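Local atomic coordinates of putative PLP-dependent aminotransferase (Bacillus cereus ATCC 10987, PDB entry 3JU7), a protein that probably binds pyridoxal phosphate and acts as an aminotransferase of the DegT/DnrJ/EryC1/StrS family, though its substrate is not established. Residues K253-L267 / P351-V365. Sequence-based numbering, arbitrary orientation.
Sequences KLKERTRISEWYKQL and PLWEGMTKEIVEQIV
Tyr264 and Val361 form the apolar centre: the CG1 methyl of Val361 sits over one face of the phenol ring, 3.7 Å from its centroid, in a CH-pi contact. Val361 is a knob among Ile260, Trp263, Tyr264 and Leu267, while Leu267 fits reciprocally among Lys358, Val361, Glu362 and Val365. Leu352 packs against Ile260, with Ile260 CG2 3.6 Å from Leu352 CG. Trp263 is met at its rim and over one face: Met356 O lies at the indole edge, whereas Lys358 lies across one face, its CB 3.7 Å from the centroid of the six-membered ring. With CG anti to the backbone N (chi1 -171°) and the rest extended, the lysine chain runs on over the pyrrole part.

Polar bonds hold the loop before helix 358-368. Tyr264 OH donates to Pro351 O (2.6 Å), the hydroxyl tilted slightly from the carbonyl plane. Glu256 OE2 accepts from Gly355 N at 2.7 Å on its anti side, gripping the type II turn from Trp353 to Met356. Lys253 NZ forms a salt bridge with Glu354 and also bonds Ser11 O. Segments 253-267 and 358-365 thus pack knobs-into-holes, their axes crossing at -38°, joining long helix 250-270 to the chain's last helix in this aminotransferase-family fold.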
loop_
_atom_site.group_PDB
_atom_site.type_symbol
_atom_site.label_atom_id
_atom_site.label_comp_id
_atom_site.label_asym_id
_atom_site.label_seq_id
_atom_site.Cartn_x
_atom_site.Cartn_y
_atom_site.Cartn_z
ATOM N N LYS A 253 -1.198 -18.558 19.492
ATOM C CA LYS A 253 -1.809 -18.721 18.186
ATOM C C LYS A 253 -1.287 -19.941 17.462
ATOM O O LYS A 253 -2.049 -20.699 16.871
ATOM C CB LYS A 253 -1.601 -17.477 17.308
ATOM C CG LYS A 253 -2.450 -16.303 17.713
ATOM C CD LYS A 253 -2.125 -15.095 16.847
ATOM C CE LYS A 253 -3.139 -13.984 17.038
ATOM N NZ LYS A 253 -4.507 -14.403 16.560
ATOM N N LEU A 254 0.025 -20.111 17.488
ATOM C CA LEU A 254 0.659 -21.251 16.841
ATOM C C LEU A 254 0.228 -22.594 17.464
ATOM O O LEU A 254 -0.035 -23.569 16.745
ATOM C CB LEU A 254 2.171 -21.103 16.964
ATOM C CG LEU A 254 3.030 -22.247 16.444
ATOM C CD1 LEU A 254 2.776 -22.382 14.963
ATOM C CD2 LEU A 254 4.510 -21.945 16.730
ATOM N N LYS A 255 0.164 -22.639 18.793
ATOM C CA LYS A 255 -0.298 -23.835 19.493
ATOM C C LYS A 255 -1.742 -24.177 19.112
ATOM O O LYS A 255 -2.038 -25.294 18.795
ATOM C CB LYS A 255 -0.164 -23.681 21.030
ATOM N N GLU A 256 -2.630 -23.200 19.144
ATOM C CA GLU A 256 -4.021 -23.390 18.737
ATOM C C GLU A 256 -4.112 -24.009 17.325
ATOM O O GLU A 256 -4.813 -24.999 17.133
ATOM C CB GLU A 256 -4.728 -22.031 18.803
ATOM C CG GLU A 256 -6.148 -21.959 18.287
ATOM C CD GLU A 256 -7.160 -22.599 19.204
ATOM O OE1 GLU A 256 -6.777 -23.152 20.264
ATOM O OE2 GLU A 256 -8.363 -22.550 18.860
ATOM N N ARG A 257 -3.368 -23.449 16.363
ATOM C CA ARG A 257 -3.410 -23.937 14.971
ATOM C C ARG A 257 -2.807 -25.316 14.806
ATOM O O ARG A 257 -3.318 -26.150 14.039
ATOM C CB ARG A 257 -2.678 -22.990 14.006
ATOM C CG ARG A 257 -3.470 -21.822 13.602
ATOM C CD ARG A 257 -2.719 -20.843 12.708
ATOM N NE ARG A 257 -3.585 -19.690 12.588
ATOM C CZ ARG A 257 -4.632 -19.597 11.771
ATOM N NH1 ARG A 257 -4.923 -20.549 10.904
ATOM N NH2 ARG A 257 -5.389 -18.509 11.815
ATOM N N THR A 258 -1.694 -25.556 15.498
ATOM C CA THR A 258 -1.092 -26.872 15.433
ATOM C C THR A 258 -2.052 -27.912 15.978
ATOM O O THR A 258 -2.252 -28.930 15.363
ATOM C CB THR A 258 0.217 -26.925 16.167
ATOM O OG1 THR A 258 1.087 -25.924 15.623
ATOM C CG2 THR A 258 0.842 -28.321 16.005
ATOM N N ARG A 259 -2.686 -27.628 17.111
ATOM C CA ARG A 259 -3.656 -28.550 17.689
ATOM C C ARG A 259 -4.747 -28.894 16.706
ATOM O O ARG A 259 -5.094 -30.057 16.578
ATOM C CB ARG A 259 -4.330 -27.973 18.933
ATOM C CG ARG A 259 -3.540 -28.161 20.208
ATOM C CD ARG A 259 -4.432 -28.594 21.389
ATOM N NE ARG A 259 -5.692 -27.843 21.460
ATOM C CZ ARG A 259 -5.827 -26.600 21.930
ATOM N NH1 ARG A 259 -4.779 -25.920 22.389
ATOM N NH2 ARG A 259 -7.030 -26.028 21.945
ATOM N N ILE A 260 -5.317 -27.883 16.048
ATOM C CA ILE A 260 -6.418 -28.111 15.100
ATOM C C ILE A 260 -5.928 -28.955 13.911
ATOM O O ILE A 260 -6.604 -29.897 13.485
ATOM C CB ILE A 260 -7.060 -26.798 14.633
ATOM C CG1 ILE A 260 -7.698 -26.078 15.816
ATOM C CG2 ILE A 260 -8.135 -27.055 13.625
ATOM C CD1 ILE A 260 -7.977 -24.617 15.529
ATOM N N SER A 261 -4.729 -28.649 13.428
ATOM C CA SER A 261 -4.100 -29.452 12.366
ATOM C C SER A 261 -3.934 -30.918 12.763
ATOM O O SER A 261 -4.301 -31.807 11.993
ATOM C CB SER A 261 -2.722 -28.901 11.987
ATOM O OG SER A 261 -2.819 -27.602 11.433
ATOM N N GLU A 262 -3.366 -31.141 13.957
ATOM C CA GLU A 262 -3.206 -32.473 14.531
ATOM C C GLU A 262 -4.554 -33.196 14.550
ATOM O O GLU A 262 -4.634 -34.369 14.172
ATOM C CB GLU A 262 -2.663 -32.411 15.982
ATOM C CG GLU A 262 -1.205 -31.876 16.186
ATOM C CD GLU A 262 -0.805 -31.822 17.678
ATOM O OE1 GLU A 262 -1.266 -32.696 18.443
ATOM O OE2 GLU A 262 -0.037 -30.921 18.098
ATOM N N TRP A 263 -5.609 -32.513 15.000
ATOM C CA TRP A 263 -6.937 -33.121 15.039
ATOM C C TRP A 263 -7.409 -33.526 13.637
ATOM O O TRP A 263 -8.013 -34.587 13.422
ATOM C CB TRP A 263 -7.973 -32.168 15.636
ATOM C CG TRP A 263 -7.875 -31.950 17.096
ATOM C CD1 TRP A 263 -7.383 -32.821 18.031
ATOM C CD2 TRP A 263 -8.354 -30.809 17.826
ATOM N NE1 TRP A 263 -7.498 -32.278 19.277
ATOM C CE2 TRP A 263 -8.093 -31.048 19.184
ATOM C CE3 TRP A 263 -8.981 -29.613 17.459
ATOM C CZ2 TRP A 263 -8.419 -30.128 20.178
ATOM C CZ3 TRP A 263 -9.298 -28.702 18.442
ATOM C CH2 TRP A 263 -9.012 -28.956 19.783
ATOM N N TYR A 264 -7.176 -32.648 12.686
ATOM C CA TYR A 264 -7.539 -32.941 11.322
ATOM C C TYR A 264 -6.839 -34.227 10.867
ATOM O O TYR A 264 -7.473 -35.106 10.281
ATOM C CB TYR A 264 -7.160 -31.773 10.413
ATOM C CG TYR A 264 -8.307 -30.918 9.906
ATOM C CD1 TYR A 264 -9.295 -31.458 9.087
ATOM C CD2 TYR A 264 -8.365 -29.568 10.188
ATOM C CE1 TYR A 264 -10.320 -30.673 8.595
ATOM C CE2 TYR A 264 -9.384 -28.786 9.704
ATOM C CZ TYR A 264 -10.353 -29.326 8.896
ATOM O OH TYR A 264 -11.339 -28.506 8.361
ATOM N N LYS A 265 -5.545 -34.340 11.163
ATOM C CA LYS A 265 -4.755 -35.468 10.690
ATOM C C LYS A 265 -5.239 -36.758 11.325
ATOM O O LYS A 265 -5.422 -37.780 10.647
ATOM C CB LYS A 265 -3.269 -35.243 10.968
ATOM C CG LYS A 265 -2.691 -34.147 10.092
ATOM C CD LYS A 265 -1.265 -33.698 10.418
ATOM C CE LYS A 265 -1.076 -32.223 10.011
ATOM N NZ LYS A 265 0.340 -31.799 9.853
ATOM N N GLN A 266 -5.490 -36.704 12.623
ATOM C CA GLN A 266 -5.961 -37.880 13.348
ATOM C C GLN A 266 -7.332 -38.322 12.874
ATOM O O GLN A 266 -7.568 -39.516 12.695
ATOM C CB GLN A 266 -6.037 -37.597 14.844
ATOM C CG GLN A 266 -4.694 -37.426 15.520
ATOM C CD GLN A 266 -4.818 -36.919 16.963
ATOM O OE1 GLN A 266 -5.637 -36.042 17.269
ATOM N NE2 GLN A 266 -3.994 -37.470 17.852
ATOM N N LEU A 267 -8.235 -37.361 12.699
ATOM C CA LEU A 267 -9.605 -37.667 12.294
ATOM C C LEU A 267 -9.668 -38.157 10.867
ATOM O O LEU A 267 -10.493 -39.018 10.562
ATOM C CB LEU A 267 -10.541 -36.462 12.466
ATOM C CG LEU A 267 -10.946 -36.142 13.915
ATOM C CD1 LEU A 267 -11.591 -34.729 14.050
ATOM C CD2 LEU A 267 -11.862 -37.252 14.467
ATOM N N PRO A 351 -11.843 -25.509 6.193
ATOM C CA PRO A 351 -11.701 -24.476 7.181
ATOM C C PRO A 351 -10.874 -24.880 8.383
ATOM O O PRO A 351 -10.938 -26.015 8.870
ATOM C CB PRO A 351 -13.148 -24.141 7.580
ATOM C CG PRO A 351 -14.001 -25.117 6.944
ATOM C CD PRO A 351 -13.246 -25.763 5.843
ATOM N N LEU A 352 -10.120 -23.903 8.850
ATOM C CA LEU A 352 -9.316 -24.003 10.037
ATOM C C LEU A 352 -9.172 -22.577 10.542
ATOM O O LEU A 352 -8.822 -21.718 9.779
ATOM C CB LEU A 352 -7.958 -24.601 9.696
ATOM C CG LEU A 352 -7.033 -25.052 10.836
ATOM C CD1 LEU A 352 -5.979 -26.059 10.286
ATOM C CD2 LEU A 352 -6.363 -23.891 11.491
ATOM N N TRP A 353 -9.520 -22.310 11.796
ATOM C CA TRP A 353 -9.350 -20.984 12.396
ATOM C C TRP A 353 -9.319 -21.129 13.901
ATOM O O TRP A 353 -9.768 -22.150 14.424
ATOM C CB TRP A 353 -10.452 -19.985 12.005
ATOM C CG TRP A 353 -11.763 -20.578 11.592
ATOM C CD1 TRP A 353 -12.166 -20.833 10.315
ATOM C CD2 TRP A 353 -12.837 -20.991 12.443
ATOM N NE1 TRP A 353 -13.423 -21.368 10.314
ATOM C CE2 TRP A 353 -13.858 -21.483 11.608
ATOM C CE3 TRP A 353 -13.035 -20.992 13.820
ATOM C CZ2 TRP A 353 -15.053 -21.960 12.104
ATOM C CZ3 TRP A 353 -14.218 -21.462 14.317
ATOM C CH2 TRP A 353 -15.215 -21.948 13.464
ATOM N N GLU A 354 -8.780 -20.104 14.569
ATOM C CA GLU A 354 -8.643 -20.099 16.015
ATOM C C GLU A 354 -10.021 -20.223 16.611
ATOM O O GLU A 354 -10.927 -19.487 16.238
ATOM C CB GLU A 354 -7.990 -18.802 16.531
ATOM C CG GLU A 354 -6.518 -18.590 16.102
ATOM C CD GLU A 354 -5.963 -17.244 16.590
ATOM O OE1 GLU A 354 -6.129 -16.941 17.783
ATOM O OE2 GLU A 354 -5.375 -16.479 15.790
ATOM N N GLY A 355 -10.182 -21.168 17.514
ATOM C CA GLY A 355 -11.454 -21.389 18.155
ATOM C C GLY A 355 -12.112 -22.615 17.617
ATOM O O GLY A 355 -13.006 -23.130 18.243
HETATM N N MSE A 356 -11.690 -23.109 16.461
HETATM C CA MSE A 356 -12.266 -24.366 15.983
HETATM C C MSE A 356 -12.136 -25.499 17.029
HETATM O O MSE A 356 -11.051 -25.755 17.533
HETATM C CB MSE A 356 -11.621 -24.786 14.681
HETATM C CG MSE A 356 -12.438 -25.846 13.978
HETATM SE SE MSE A 356 -11.838 -26.035 12.198
HETATM C CE MSE A 356 -12.637 -24.501 11.402
ATOM N N THR A 357 -13.243 -26.162 17.361
ATOM C CA THR A 357 -13.233 -27.259 18.340
ATOM C C THR A 357 -13.011 -28.611 17.674
ATOM O O THR A 357 -13.293 -28.778 16.480
ATOM C CB THR A 357 -14.588 -27.359 19.053
ATOM O OG1 THR A 357 -15.614 -27.393 18.057
ATOM C CG2 THR A 357 -14.836 -26.152 20.002
ATOM N N LYS A 358 -12.554 -29.596 18.444
ATOM C CA LYS A 358 -12.360 -30.927 17.882
ATOM C C LYS A 358 -13.657 -31.473 17.287
ATOM O O LYS A 358 -13.644 -32.189 16.267
ATOM C CB LYS A 358 -11.810 -31.898 18.918
ATOM C CG LYS A 358 -11.384 -33.229 18.327
ATOM C CD LYS A 358 -10.599 -34.086 19.317
ATOM C CE LYS A 358 -10.014 -35.333 18.651
ATOM N NZ LYS A 358 -8.896 -35.936 19.450
ATOM N N GLU A 359 -14.780 -31.136 17.906
ATOM C CA GLU A 359 -16.069 -31.593 17.380
ATOM C C GLU A 359 -16.384 -30.913 16.043
ATOM O O GLU A 359 -17.043 -31.505 15.197
ATOM C CB GLU A 359 -17.237 -31.467 18.395
ATOM C CG GLU A 359 -17.402 -30.100 19.095
ATOM C CD GLU A 359 -16.568 -29.930 20.395
ATOM O OE1 GLU A 359 -15.886 -30.902 20.808
ATOM O OE2 GLU A 359 -16.608 -28.822 21.006
ATOM N N ILE A 360 -15.881 -29.695 15.828
ATOM C CA ILE A 360 -16.073 -29.045 14.525
ATOM C C ILE A 360 -15.243 -29.735 13.443
ATOM O O ILE A 360 -15.781 -30.035 12.378
ATOM C CB ILE A 360 -15.839 -27.546 14.580
ATOM C CG1 ILE A 360 -16.955 -26.897 15.400
ATOM C CG2 ILE A 360 -15.833 -26.938 13.174
ATOM C CD1 ILE A 360 -16.665 -25.463 15.775
ATOM N N VAL A 361 -13.973 -30.040 13.717
ATOM C CA VAL A 361 -13.154 -30.802 12.747
ATOM C C VAL A 361 -13.859 -32.134 12.376
ATOM O O VAL A 361 -14.028 -32.457 11.196
ATOM C CB VAL A 361 -11.727 -31.100 13.274
ATOM C CG1 VAL A 361 -10.915 -31.824 12.239
ATOM C CG2 VAL A 361 -11.009 -29.817 13.683
ATOM N N GLU A 362 -14.290 -32.867 13.402
ATOM C CA GLU A 362 -15.027 -34.124 13.228
ATOM C C GLU A 362 -16.256 -33.979 12.313
ATOM O O GLU A 362 -16.400 -34.750 11.373
ATOM C CB GLU A 362 -15.406 -34.730 14.583
ATOM C CG GLU A 362 -16.181 -36.066 14.502
ATOM C CD GLU A 362 -16.312 -36.803 15.840
ATOM O OE1 GLU A 362 -16.252 -36.189 16.931
ATOM O OE2 GLU A 362 -16.490 -38.024 15.792
ATOM N N GLN A 363 -17.126 -33.002 12.576
ATOM C CA GLN A 363 -18.214 -32.700 11.644
ATOM C C GLN A 363 -17.666 -32.713 10.239
ATOM O O GLN A 363 -18.180 -33.398 9.374
ATOM C CB GLN A 363 -18.790 -31.287 11.840
ATOM C CG GLN A 363 -19.786 -31.045 12.978
ATOM C CD GLN A 363 -20.513 -29.677 12.844
ATOM O OE1 GLN A 363 -20.950 -29.294 11.746
ATOM N NE2 GLN A 363 -20.652 -28.957 13.961
ATOM N N ILE A 364 -16.610 -31.931 10.028
ATOM C CA ILE A 364 -16.087 -31.667 8.697
ATOM C C ILE A 364 -15.554 -32.944 8.084
ATOM O O ILE A 364 -15.960 -33.336 6.996
ATOM C CB ILE A 364 -14.997 -30.554 8.734
ATOM C CG1 ILE A 364 -15.639 -29.193 9.072
ATOM C CG2 ILE A 364 -14.246 -30.452 7.410
ATOM C CD1 ILE A 364 -14.617 -28.077 9.416
ATOM N N VAL A 365 -14.656 -33.597 8.802
ATOM C CA VAL A 365 -14.038 -34.810 8.306
ATOM C C VAL A 365 -15.085 -35.865 8.016
ATOM O O VAL A 365 -15.020 -36.501 6.975
ATOM C CB VAL A 365 -12.964 -35.340 9.267
ATOM C CG1 VAL A 365 -12.481 -36.720 8.810
ATOM C CG2 VAL A 365 -11.790 -34.320 9.355
#